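Side-chain contacts in interpain A (Prevotella intermedia, PDB 3BB7), which probably cleaves peptide bonds as a C10-family cysteine peptidase, seen here as a zymogen fragment that still carries part of its inhibitor-like propeptide: residues A120-L125 and L187-A192; D59-N64 and I296-P301; N73-D78 and I240-L245; L103-K108 and S148-S153. The protein carries 1 engineered substitution. One frame throughout, in Å; residues are numbered along the deposited sequence.

Overall arrangement
Four contacts with no cross-segment hydrogen bond illustrate how differently apolar packing can be built within one zymogen. Contact 1 is fully buried and joins two helices of the peptidase family region through one thiol. Contact 4 touches it through Leu187 and lies nearer the surface, where a loop proline meets a hairpin strand. On the opposite side of the chain's centre from contact 4, contact 2 sets a propeptide helix against a turn, and contact 3 lays a loop over a phenylalanine. These two meet, Asp297 probably accepting a hydrogen bond from the backbone of Ile75. Contacts 1 and 2 are buried; contact 3, round a phenylalanine ring, and contact 4, round a proline, only partly.

Contact 1: residues A120-L125 and L187-A192; sequences ATAQVL and LHCGVA. Unlike the reference sequence in segment 120-125: Val124 (reference Ala).
Helix 116-128, which begins at the predicted nucleophile position (the engineered Ala116), packs on helix 176-192 where Thr121, Ala122 and Leu125 receive Cys189. The short axes of 120-125 and 187-192 approach to 9.2 Å and their directions differ by 121°, so the helices run steeply across each other. The nearest CA atoms, those of Ala122 and Cys189, are 6.3 Å apart, as small residues permit. One sulfur does nearly all the touching. Its rotation beside its own backbone N, with chi1 -71°, points SG at the patch formed by Thr121, Ala122 and Leu125, where it lies 3.7 Å from both CG2 of Thr121 and N of Ala122 and 4.0 Å from CB of Ala122. Leu125 contributes one branch, CD2 lying 4.1 Å from Cys189 SG. The two branches of Thr121 part company: chi1 -59° puts OG1 beside the backbone N, where it hydrogen-bonds Val117 O within its own helix, and leaves CG2 anti to that N and facing the sulfur. Leu215 of helix 208-218 touches both Thr121 and Leu125. This buried packing, the Thr121 side chain about 9 Å from that of Ala116, fits a clan CA cysteine peptidase, whose nucleophile starts the central helix.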
loop_
_atom_site.group_PDB
_atom_site.type_symbol
_atom_site.label_atom_id
_atom_site.label_comp_id
_atom_site.label_asym_id
_atom_site.label_seq_id
_atom_site.Cartn_x
_atom_site.Cartn_y
_atom_site.Cartn_z
ATOM N N ALA A 120 5.128 1.843 -1.307
ATOM C CA ALA A 120 3.913 2.658 -1.302
ATOM C C ALA A 120 4.271 4.159 -1.296
ATOM O O ALA A 120 3.745 4.925 -2.100
ATOM C CB ALA A 120 3.058 2.306 -0.080
ATOM N N THR A 121 5.203 4.575 -0.430
ATOM C CA THR A 121 5.603 5.980 -0.365
ATOM C C THR A 121 6.202 6.439 -1.692
ATOM O O THR A 121 5.855 7.508 -2.197
ATOM C CB THR A 121 6.608 6.158 0.788
ATOM O OG1 THR A 121 5.982 5.750 2.015
ATOM C CG2 THR A 121 7.025 7.608 0.919
ATOM N N ALA A 122 7.069 5.628 -2.296
ATOM C CA ALA A 122 7.687 6.032 -3.572
ATOM C C ALA A 122 6.608 6.245 -4.648
ATOM O O ALA A 122 6.693 7.197 -5.435
ATOM C CB ALA A 122 8.727 4.989 -3.991
ATOM N N GLN A 123 5.598 5.374 -4.677
ATOM C CA GLN A 123 4.568 5.528 -5.714
ATOM C C GLN A 123 3.747 6.799 -5.484
ATOM O O GLN A 123 3.368 7.480 -6.441
ATOM C CB GLN A 123 3.674 4.310 -5.815
ATOM C CG GLN A 123 4.408 3.071 -6.326
ATOM C CD GLN A 123 3.471 1.925 -6.669
ATOM O OE1 GLN A 123 3.184 1.664 -7.849
ATOM N NE2 GLN A 123 2.991 1.231 -5.644
ATOM N N VAL A 124 3.453 7.132 -4.225
ATOM C CA VAL A 124 2.761 8.392 -3.971
ATOM C C VAL A 124 3.635 9.603 -4.321
ATOM O O VAL A 124 3.151 10.529 -4.960
ATOM C CB VAL A 124 2.256 8.443 -2.512
ATOM C CG1 VAL A 124 1.626 9.850 -2.193
ATOM C CG2 VAL A 124 1.206 7.355 -2.313
ATOM N N LEU A 125 4.909 9.613 -3.932
ATOM C CA LEU A 125 5.785 10.750 -4.300
ATOM C C LEU A 125 5.908 10.896 -5.810
ATOM O O LEU A 125 5.857 12.014 -6.353
ATOM C CB LEU A 125 7.173 10.568 -3.689
ATOM C CG LEU A 125 7.320 11.181 -2.275
ATOM C CD1 LEU A 125 6.143 10.862 -1.324
ATOM C CD2 LEU A 125 8.669 10.878 -1.637
ATOM N N LEU A 187 15.238 3.691 -2.088
ATOM C CA LEU A 187 16.202 3.672 -0.993
ATOM C C LEU A 187 15.916 4.848 -0.055
ATOM O O LEU A 187 15.845 4.693 1.156
ATOM C CB LEU A 187 17.609 3.766 -1.560
ATOM C CG LEU A 187 18.708 4.262 -0.619
ATOM C CD1 LEU A 187 18.976 3.162 0.298
ATOM C CD2 LEU A 187 19.949 4.638 -1.405
ATOM N N HIS A 188 15.687 6.024 -0.626
ATOM C CA HIS A 188 15.470 7.206 0.205
ATOM C C HIS A 188 14.182 7.097 1.006
ATOM O O HIS A 188 14.158 7.462 2.196
ATOM C CB HIS A 188 15.492 8.443 -0.666
ATOM C CG HIS A 188 16.864 8.812 -1.121
ATOM N ND1 HIS A 188 17.230 10.120 -1.356
ATOM C CD2 HIS A 188 17.975 8.056 -1.333
ATOM C CE1 HIS A 188 18.500 10.152 -1.739
ATOM N NE2 HIS A 188 18.982 8.920 -1.707
ATOM N N CYS A 189 13.135 6.542 0.391
ATOM C CA CYS A 189 11.865 6.357 1.132
ATOM C C CYS A 189 12.056 5.388 2.283
ATOM O O CYS A 189 11.460 5.596 3.367
ATOM C CB CYS A 189 10.757 5.868 0.209
ATOM S SG CYS A 189 10.185 7.151 -0.937
ATOM N N GLY A 190 12.843 4.327 2.064
ATOM C CA GLY A 190 13.114 3.385 3.170
ATOM C C GLY A 190 13.919 4.031 4.295
ATOM O O GLY A 190 13.561 3.921 5.487
ATOM N N VAL A 191 15.048 4.657 3.957
ATOM C CA VAL A 191 15.894 5.273 4.991
ATOM C C VAL A 191 15.089 6.330 5.772
ATOM O O VAL A 191 15.157 6.406 7.003
ATOM C CB VAL A 191 17.155 5.877 4.365
ATOM C CG1 VAL A 191 17.909 6.731 5.392
ATOM C CG2 VAL A 191 18.039 4.736 3.805
ATOM N N ALA A 192 14.314 7.147 5.061
ATOM C CA ALA A 192 13.448 8.162 5.711
ATOM C C ALA A 192 12.449 7.550 6.694
ATOM O O ALA A 192 12.090 8.195 7.691
ATOM C CB ALA A 192 12.713 8.962 4.691
#

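Contact 2: residues D59-N64 and I296-P301; sequences DEVITN and IDLLNP
Val61, on a regular turn of the propeptide helix 49-68, faces a loop whose backbone folds twice, and its CA comes within 6.4 Å of the CA of Leu299. A type I beta turn runs from Ile296 to Leu299, closed by the bond from Leu299 N to Ile296 O. Leu299 is the centre of an inverse gamma turn, in which Asn300 N reaches Leu298 O in a weak bond. These two turns present the Leu298 carbonyl to the helix, and the join links the inhibitor-like propeptide to the peptidase part of the zymogen. Within 59-64, Val61 alone makes the contact. The isopropyl group spreads over the carbonyl oxygen, apolar against polar, without any hydrogen bond between the segments. Leu299 approaches at about a right angle and inserts one methyl, CD2, beside both valine branches, while its side chain also rests on Trp53, Trp54 and Ala57 of the same helix. Setting CG1 anti to the carbonyl carbon (chi1 -58°) leaves CG2 of the valine between backbone N and carbonyl carbon, a crowded choice that points both methyls at the loop. Thus CG1 and CG2 of Val61 each lie 3.7 Å from Leu298 O, and CG2 lies 4.0 Å from Leu299 CD2.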
loop_
_atom_site.group_PDB
_atom_site.type_symbol
_atom_site.label_atom_id
_atom_site.label_comp_id
_atom_site.label_asym_id
_atom_site.label_seq_id
_atom_site.Cartn_x
_atom_site.Cartn_y
_atom_site.Cartn_z
ATOM N N ASP A 59 -11.333 -12.505 6.304
ATOM C CA ASP A 59 -11.726 -13.731 7.006
ATOM C C ASP A 59 -12.068 -13.435 8.476
ATOM O O ASP A 59 -13.101 -13.893 8.962
ATOM C CB ASP A 59 -10.626 -14.797 6.877
ATOM C CG ASP A 59 -10.953 -16.046 7.646
ATOM O OD1 ASP A 59 -10.478 -16.149 8.796
ATOM O OD2 ASP A 59 -11.705 -16.900 7.112
ATOM N N GLU A 60 -11.232 -12.631 9.160
ATOM C CA GLU A 60 -11.439 -12.269 10.555
ATOM C C GLU A 60 -12.750 -11.509 10.738
ATOM O O GLU A 60 -13.542 -11.819 11.636
ATOM C CB GLU A 60 -10.259 -11.413 11.008
ATOM C CG GLU A 60 -10.261 -11.020 12.466
ATOM C CD GLU A 60 -9.060 -10.153 12.779
ATOM O OE1 GLU A 60 -8.058 -10.675 13.343
ATOM O OE2 GLU A 60 -9.114 -8.957 12.436
ATOM N N VAL A 61 -13.010 -10.520 9.888
ATOM C CA VAL A 61 -14.245 -9.734 10.120
ATOM C C VAL A 61 -15.517 -10.488 9.802
ATOM O O VAL A 61 -16.530 -10.325 10.496
ATOM C CB VAL A 61 -14.260 -8.333 9.427
ATOM C CG1 VAL A 61 -13.074 -7.505 9.919
ATOM C CG2 VAL A 61 -14.281 -8.399 7.915
ATOM N N ILE A 62 -15.466 -11.326 8.773
ATOM C CA ILE A 62 -16.620 -12.112 8.448
ATOM C C ILE A 62 -16.917 -13.111 9.590
ATOM O O ILE A 62 -18.081 -13.247 10.031
ATOM C CB ILE A 62 -16.491 -12.823 7.065
ATOM C CG1 ILE A 62 -16.467 -11.771 5.947
ATOM C CG2 ILE A 62 -17.661 -13.797 6.848
ATOM C CD1 ILE A 62 -16.231 -12.310 4.541
ATOM N N THR A 63 -15.894 -13.811 10.073
ATOM C CA THR A 63 -16.133 -14.749 11.160
ATOM C C THR A 63 -16.615 -14.021 12.427
ATOM O O THR A 63 -17.521 -14.497 13.114
ATOM C CB THR A 63 -14.929 -15.660 11.423
ATOM O OG1 THR A 63 -13.817 -14.893 11.848
ATOM C CG2 THR A 63 -14.557 -16.412 10.146
ATOM N N ASN A 64 -16.066 -12.841 12.699
ATOM C CA ASN A 64 -16.511 -12.120 13.874
ATOM C C ASN A 64 -17.959 -11.619 13.729
ATOM O O ASN A 64 -18.741 -11.677 14.679
ATOM C CB ASN A 64 -15.600 -10.908 14.112
ATOM C CG ASN A 64 -16.047 -10.048 15.300
ATOM O OD1 ASN A 64 -16.703 -9.011 15.124
ATOM N ND2 ASN A 64 -15.688 -10.471 16.508
ATOM N N ILE A 296 -12.690 -1.879 2.250
ATOM C CA ILE A 296 -12.059 -1.624 3.547
ATOM C C ILE A 296 -13.068 -1.096 4.587
ATOM O O ILE A 296 -12.782 -1.124 5.791
ATOM C CB ILE A 296 -10.828 -0.691 3.508
ATOM C CG1 ILE A 296 -11.242 0.716 3.080
ATOM C CG2 ILE A 296 -9.707 -1.314 2.624
ATOM C CD1 ILE A 296 -10.182 1.797 3.371
ATOM N N ASP A 297 -14.232 -0.627 4.149
ATOM C CA ASP A 297 -15.186 -0.097 5.130
ATOM C C ASP A 297 -15.518 -1.099 6.230
ATOM O O ASP A 297 -15.573 -0.754 7.414
ATOM C CB ASP A 297 -16.469 0.428 4.457
ATOM C CG ASP A 297 -17.122 -0.567 3.498
ATOM O OD1 ASP A 297 -16.635 -1.707 3.293
ATOM O OD2 ASP A 297 -18.177 -0.194 2.927
ATOM N N LEU A 298 -15.671 -2.356 5.843
ATOM C CA LEU A 298 -16.046 -3.409 6.787
ATOM C C LEU A 298 -14.886 -3.906 7.656
ATOM O O LEU A 298 -15.089 -4.794 8.497
ATOM C CB LEU A 298 -16.693 -4.574 6.037
ATOM C CG LEU A 298 -16.136 -5.022 4.691
ATOM C CD1 LEU A 298 -14.664 -5.338 4.709
ATOM C CD2 LEU A 298 -16.931 -6.238 4.175
ATOM N N LEU A 299 -13.686 -3.350 7.487
ATOM C CA LEU A 299 -12.533 -3.805 8.313
ATOM C C LEU A 299 -12.446 -3.027 9.642
ATOM O O LEU A 299 -11.453 -2.348 9.908
ATOM C CB LEU A 299 -11.198 -3.734 7.534
ATOM C CG LEU A 299 -11.181 -4.560 6.233
ATOM C CD1 LEU A 299 -9.856 -4.393 5.553
ATOM C CD2 LEU A 299 -11.459 -6.018 6.506
ATOM N N ASN A 300 -13.492 -3.118 10.472
ATOM C CA ASN A 300 -13.460 -2.414 11.771
ATOM C C ASN A 300 -12.340 -3.020 12.624
ATOM O O ASN A 300 -12.204 -4.234 12.677
ATOM C CB ASN A 300 -14.808 -2.588 12.494
ATOM C CG ASN A 300 -14.870 -1.854 13.822
ATOM O OD1 ASN A 300 -15.094 -0.640 13.878
ATOM N ND2 ASN A 300 -14.643 -2.582 14.893
ATOM N N PRO A 301 -11.501 -2.182 13.237
ATOM C CA PRO A 301 -10.431 -2.668 14.107
ATOM C C PRO A 301 -10.966 -3.551 15.221
ATOM O O PRO A 301 -11.999 -3.232 15.814
ATOM C CB PRO A 301 -9.837 -1.359 14.676
ATOM C CG PRO A 301 -10.081 -0.387 13.629
ATOM C CD PRO A 301 -11.429 -0.729 13.046
#

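Contact 3: residues N73-D78 and I240-L245; sequences NVIKPD and IVFSEL. Unlike the reference sequence in segment 73-78: Asn73 (reference Ser).
Pro77 lies over the ring of Phe242, and the contact can be read as one aromatic face, one aromatic edge and a little aliphatic padding. The CH-pi interaction dominates. Pro77 CB stands 3.8 Å from the centroid of the Phe242 ring and only 5° off its normal, so that a methylene is centred on the face. The rest of the proline follows the same face toward the far end of the ring: CA is 3.6 Å from Phe242 CE2, and CD is 3.8 Å from Phe242 CZ. The two side chains meet at about a right angle. At the ring edge the chemistry is different, because the carbonyl oxygen of Ile75 lies near the ring plane, 4.0 Å from Phe242 CZ. Plain apolar contact is lighter: Ile75 CG2 reaches to 4.2 Å from Phe242 CE2, and the two side chains slant past each other. With CG anti to its carbonyl carbon (chi1 -56°), Phe242 extends away from helix 234-246 to meet the loop. No hydrogen bond joins the segments. The loop is steadied elsewhere, Ile75 N donating to OD2 of Asp297. Ile75 also lies along helix 234-246 on Asp234, Glu235 and Met238, while Tyr274 of strand 267-274 touches both Pro77 and the Phe242 ring, tying loop, helix and the long antiparallel sheet together.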
loop_
_atom_site.group_PDB
_atom_site.type_symbol
_atom_site.label_atom_id
_atom_site.label_comp_id
_atom_site.label_asym_id
_atom_site.label_seq_id
_atom_site.Cartn_x
_atom_site.Cartn_y
_atom_site.Cartn_z
ATOM N N ASN A 73 -20.847 -3.530 8.010
ATOM C CA ASN A 73 -21.314 -2.263 7.462
ATOM C C ASN A 73 -20.886 -2.056 6.014
ATOM O O ASN A 73 -19.891 -2.631 5.553
ATOM C CB ASN A 73 -20.911 -1.095 8.346
ATOM C CG ASN A 73 -19.429 -0.868 8.380
ATOM O OD1 ASN A 73 -18.735 -0.929 7.355
ATOM N ND2 ASN A 73 -18.921 -0.574 9.562
ATOM N N VAL A 74 -21.681 -1.254 5.312
ATOM C CA VAL A 74 -21.423 -0.881 3.923
ATOM C C VAL A 74 -21.552 0.638 3.887
ATOM O O VAL A 74 -22.618 1.195 4.191
ATOM C CB VAL A 74 -22.456 -1.510 2.976
ATOM C CG1 VAL A 74 -22.209 -1.040 1.566
ATOM C CG2 VAL A 74 -22.353 -3.023 3.042
ATOM N N ILE A 75 -20.446 1.301 3.596
ATOM C CA ILE A 75 -20.404 2.765 3.627
ATOM C C ILE A 75 -20.064 3.222 2.223
ATOM O O ILE A 75 -19.023 2.806 1.656
ATOM C CB ILE A 75 -19.342 3.250 4.631
ATOM C CG1 ILE A 75 -19.685 2.792 6.047
ATOM C CG2 ILE A 75 -19.212 4.767 4.586
ATOM C CD1 ILE A 75 -18.551 3.017 7.034
ATOM N N LYS A 76 -20.916 4.085 1.671
ATOM C CA LYS A 76 -20.772 4.598 0.305
ATOM C C LYS A 76 -20.529 6.099 0.383
ATOM O O LYS A 76 -21.056 6.766 1.295
ATOM C CB LYS A 76 -22.038 4.299 -0.503
ATOM C CG LYS A 76 -22.286 2.812 -0.697
ATOM C CD LYS A 76 -23.332 2.576 -1.732
ATOM C CE LYS A 76 -23.687 1.121 -1.844
ATOM N NZ LYS A 76 -24.640 0.827 -2.959
ATOM N N PRO A 77 -19.735 6.643 -0.558
ATOM C CA PRO A 77 -19.439 8.079 -0.535
ATOM C C PRO A 77 -20.695 8.897 -0.845
ATOM O O PRO A 77 -21.383 8.623 -1.846
ATOM C CB PRO A 77 -18.406 8.238 -1.657
ATOM C CG PRO A 77 -18.650 7.064 -2.582
ATOM C CD PRO A 77 -19.054 5.956 -1.671
ATOM N N ASP A 78 -20.978 9.905 -0.018
ATOM C CA ASP A 78 -22.140 10.779 -0.226
ATOM C C ASP A 78 -21.798 11.778 -1.320
ATOM O O ASP A 78 -20.934 12.606 -1.112
ATOM C CB ASP A 78 -22.412 11.508 1.089
ATOM C CG ASP A 78 -23.647 12.400 1.039
ATOM O OD1 ASP A 78 -24.112 12.790 2.126
ATOM O OD2 ASP A 78 -24.160 12.706 -0.052
ATOM N N ILE A 240 -12.590 10.322 5.860
ATOM C CA ILE A 240 -11.235 10.796 5.596
ATOM C C ILE A 240 -10.775 10.275 4.237
ATOM O O ILE A 240 -10.230 11.031 3.422
ATOM C CB ILE A 240 -10.241 10.362 6.705
ATOM C CG1 ILE A 240 -10.606 11.072 8.010
ATOM C CG2 ILE A 240 -8.816 10.675 6.286
ATOM C CD1 ILE A 240 -9.870 10.527 9.211
ATOM N N VAL A 241 -10.952 8.976 3.993
ATOM C CA VAL A 241 -10.579 8.404 2.698
ATOM C C VAL A 241 -11.279 9.126 1.535
ATOM O O VAL A 241 -10.610 9.577 0.571
ATOM C CB VAL A 241 -10.861 6.898 2.644
ATOM C CG1 VAL A 241 -10.571 6.349 1.227
ATOM C CG2 VAL A 241 -9.985 6.159 3.706
ATOM N N PHE A 242 -12.600 9.277 1.608
ATOM C CA PHE A 242 -13.314 9.946 0.500
ATOM C C PHE A 242 -12.898 11.389 0.306
ATOM O O PHE A 242 -12.748 11.851 -0.827
ATOM C CB PHE A 242 -14.825 9.862 0.664
ATOM C CG PHE A 242 -15.364 8.461 0.793
ATOM C CD1 PHE A 242 -14.858 7.401 0.021
ATOM C CD2 PHE A 242 -16.410 8.219 1.687
ATOM C CE1 PHE A 242 -15.402 6.102 0.154
ATOM C CE2 PHE A 242 -16.968 6.947 1.830
ATOM C CZ PHE A 242 -16.471 5.881 1.061
ATOM N N SER A 243 -12.725 12.114 1.407
ATOM C CA SER A 243 -12.330 13.508 1.326
ATOM C C SER A 243 -10.928 13.663 0.709
ATOM O O SER A 243 -10.696 14.559 -0.156
ATOM C CB SER A 243 -12.494 14.220 2.668
ATOM O OG SER A 243 -11.592 13.729 3.629
ATOM N N GLU A 244 -9.991 12.808 1.120
ATOM C CA GLU A 244 -8.642 12.948 0.610
ATOM C C GLU A 244 -8.602 12.586 -0.878
ATOM O O GLU A 244 -7.969 13.259 -1.674
ATOM C CB GLU A 244 -7.677 12.070 1.392
ATOM C CG GLU A 244 -7.397 12.593 2.764
ATOM C CD GLU A 244 -6.507 13.795 2.787
ATOM O OE1 GLU A 244 -5.876 14.147 1.762
ATOM O OE2 GLU A 244 -6.419 14.392 3.878
ATOM N N LEU A 245 -9.287 11.518 -1.262
ATOM C CA LEU A 245 -9.250 11.135 -2.682
ATOM C C LEU A 245 -9.995 12.120 -3.574
ATOM O O LEU A 245 -9.577 12.356 -4.720
ATOM C CB LEU A 245 -9.712 9.671 -2.880
ATOM C CG LEU A 245 -8.581 8.608 -2.691
ATOM C CD1 LEU A 245 -7.462 8.731 -3.756
ATOM C CD2 LEU A 245 -7.971 8.650 -1.322
#

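Contact 4: residues L103-K108 and S148-S153; sequences LLPKTK and SGVAIS. Unlike the reference sequence in segment 103-108: Lys106 (reference Asn).
Pro105 is the bump of this contact, its ring entering the hollow between Val150 and Ile152, two residues that point the same way from strand 150-154. The leading corner is CG, which sits 3.8 Å from Ile152 CG1 and 4.0 Å from Val150 CG1. The neighbouring ring carbon, Pro105 CD, lies as close to the isoleucine, 3.8 Å from Ile152 CG1 and 3.9 Å from Ile152 CD1, so the longer isoleucine arm slants across the CG-CD edge of the proline while the valine walls the hollow on its exposed side. Ile152 forks around two partners. Its long branch serves Pro105; chi1 -62° sets CG1 anti to the carbonyl carbon and leaves CG2 anti to the backbone N, where it meets CD2 of Leu104 at 4.0 Å. Leu104 and Pro105 fit against one isoleucine from successive positions of the loop. Beneath them Leu187 of helix 176-192 and Tyr197 each touch both Leu104 and Ile152. The loop is anchored by a backbone hydrogen bond between Pro105 and Leu112, and the strand by backbone bonds to strand 138-142. The packing closes the inward face of a two-stranded antiparallel hairpin (138-142 and 150-154) in the peptidase family region.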
loop_
_atom_site.group_PDB
_atom_site.type_symbol
_atom_site.label_atom_id
_atom_site.label_comp_id
_atom_site.label_asym_id
_atom_site.label_seq_id
_atom_site.Cartn_x
_atom_site.Cartn_y
_atom_site.Cartn_z
ATOM N N LEU A 103 19.997 -0.496 -5.239
ATOM C CA LEU A 103 21.009 0.199 -4.451
ATOM C C LEU A 103 21.198 -0.354 -3.029
ATOM O O LEU A 103 22.042 0.159 -2.277
ATOM C CB LEU A 103 20.707 1.694 -4.395
ATOM C CG LEU A 103 20.706 2.370 -5.758
ATOM C CD1 LEU A 103 20.314 3.834 -5.656
ATOM C CD2 LEU A 103 22.066 2.245 -6.461
ATOM N N LEU A 104 20.411 -1.366 -2.656
ATOM C CA LEU A 104 20.493 -1.941 -1.322
ATOM C C LEU A 104 21.536 -3.058 -1.260
ATOM O O LEU A 104 21.810 -3.707 -2.281
ATOM C CB LEU A 104 19.117 -2.483 -0.904
ATOM C CG LEU A 104 18.017 -1.413 -0.753
ATOM C CD1 LEU A 104 16.660 -2.070 -0.657
ATOM C CD2 LEU A 104 18.314 -0.534 0.470
ATOM N N PRO A 105 22.130 -3.293 -0.081
ATOM C CA PRO A 105 23.122 -4.367 0.076
ATOM C C PRO A 105 22.673 -5.725 -0.410
ATOM O O PRO A 105 21.502 -6.100 -0.274
ATOM C CB PRO A 105 23.369 -4.392 1.592
ATOM C CG PRO A 105 23.108 -2.993 2.024
ATOM C CD PRO A 105 22.018 -2.464 1.134
ATOM N N LYS A 106 23.625 -6.458 -0.987
ATOM C CA LYS A 106 23.403 -7.840 -1.356
ATOM C C LYS A 106 23.684 -8.719 -0.123
ATOM O O LYS A 106 24.412 -8.314 0.785
ATOM C CB LYS A 106 24.317 -8.192 -2.538
ATOM C CG LYS A 106 24.046 -9.504 -3.260
ATOM C CD LYS A 106 22.618 -9.977 -3.250
ATOM C CE LYS A 106 22.317 -10.628 -4.621
ATOM N NZ LYS A 106 21.659 -11.971 -4.505
ATOM N N THR A 107 23.059 -9.890 -0.044
ATOM C CA THR A 107 23.357 -10.849 1.028
ATOM C C THR A 107 23.404 -12.219 0.384
ATOM O O THR A 107 22.921 -12.392 -0.729
ATOM C CB THR A 107 22.320 -10.821 2.208
ATOM O OG1 THR A 107 21.185 -11.663 1.922
ATOM C CG2 THR A 107 21.843 -9.382 2.536
ATOM N N LYS A 108 24.000 -13.192 1.074
ATOM C CA LYS A 108 24.048 -14.556 0.557
ATOM C C LYS A 108 22.646 -15.190 0.399
ATOM O O LYS A 108 22.498 -16.231 -0.233
ATOM C CB LYS A 108 24.944 -15.440 1.448
ATOM C CG LYS A 108 26.418 -14.999 1.512
ATOM C CD LYS A 108 27.336 -16.038 2.207
ATOM C CE LYS A 108 27.225 -15.995 3.734
ATOM N NZ LYS A 108 27.708 -17.282 4.332
ATOM N N SER A 148 26.398 -0.672 14.558
ATOM C CA SER A 148 27.639 -0.737 13.795
ATOM C C SER A 148 27.558 -1.772 12.681
ATOM O O SER A 148 28.574 -2.303 12.240
ATOM C CB SER A 148 28.834 -1.011 14.708
ATOM O OG SER A 148 28.918 0.013 15.672
ATOM N N GLY A 149 26.335 -2.027 12.215
ATOM C CA GLY A 149 26.100 -2.914 11.073
ATOM C C GLY A 149 26.465 -2.227 9.763
ATOM O O GLY A 149 27.079 -1.152 9.774
ATOM N N VAL A 150 26.052 -2.819 8.640
ATOM C CA VAL A 150 26.301 -2.235 7.304
ATOM C C VAL A 150 25.461 -0.973 7.157
ATOM O O VAL A 150 24.222 -1.023 7.309
ATOM C CB VAL A 150 25.985 -3.266 6.165
ATOM C CG1 VAL A 150 26.016 -2.612 4.798
ATOM C CG2 VAL A 150 26.958 -4.400 6.196
ATOM N N ALA A 151 26.097 0.146 6.791
ATOM C CA ALA A 151 25.394 1.427 6.660
ATOM C C ALA A 151 24.623 1.503 5.370
ATOM O O ALA A 151 25.157 1.211 4.302
ATOM C CB ALA A 151 26.404 2.605 6.731
ATOM N N ILE A 152 23.380 1.944 5.475
ATOM C CA ILE A 152 22.547 2.210 4.304
ATOM C C ILE A 152 22.126 3.675 4.444
ATOM O O ILE A 152 21.356 4.027 5.332
ATOM C CB ILE A 152 21.320 1.277 4.269
ATOM C CG1 ILE A 152 21.774 -0.203 4.163
ATOM C CG2 ILE A 152 20.378 1.691 3.128
ATOM C CD1 ILE A 152 20.686 -1.207 4.549
ATOM N N SER A 153 22.658 4.532 3.566
ATOM C CA SER A 153 22.562 5.982 3.741
ATOM C C SER A 153 21.837 6.653 2.590
ATOM O O SER A 153 21.885 6.174 1.455
ATOM C CB SER A 153 23.971 6.570 3.853
ATOM O OG SER A 153 24.632 5.991 4.968
#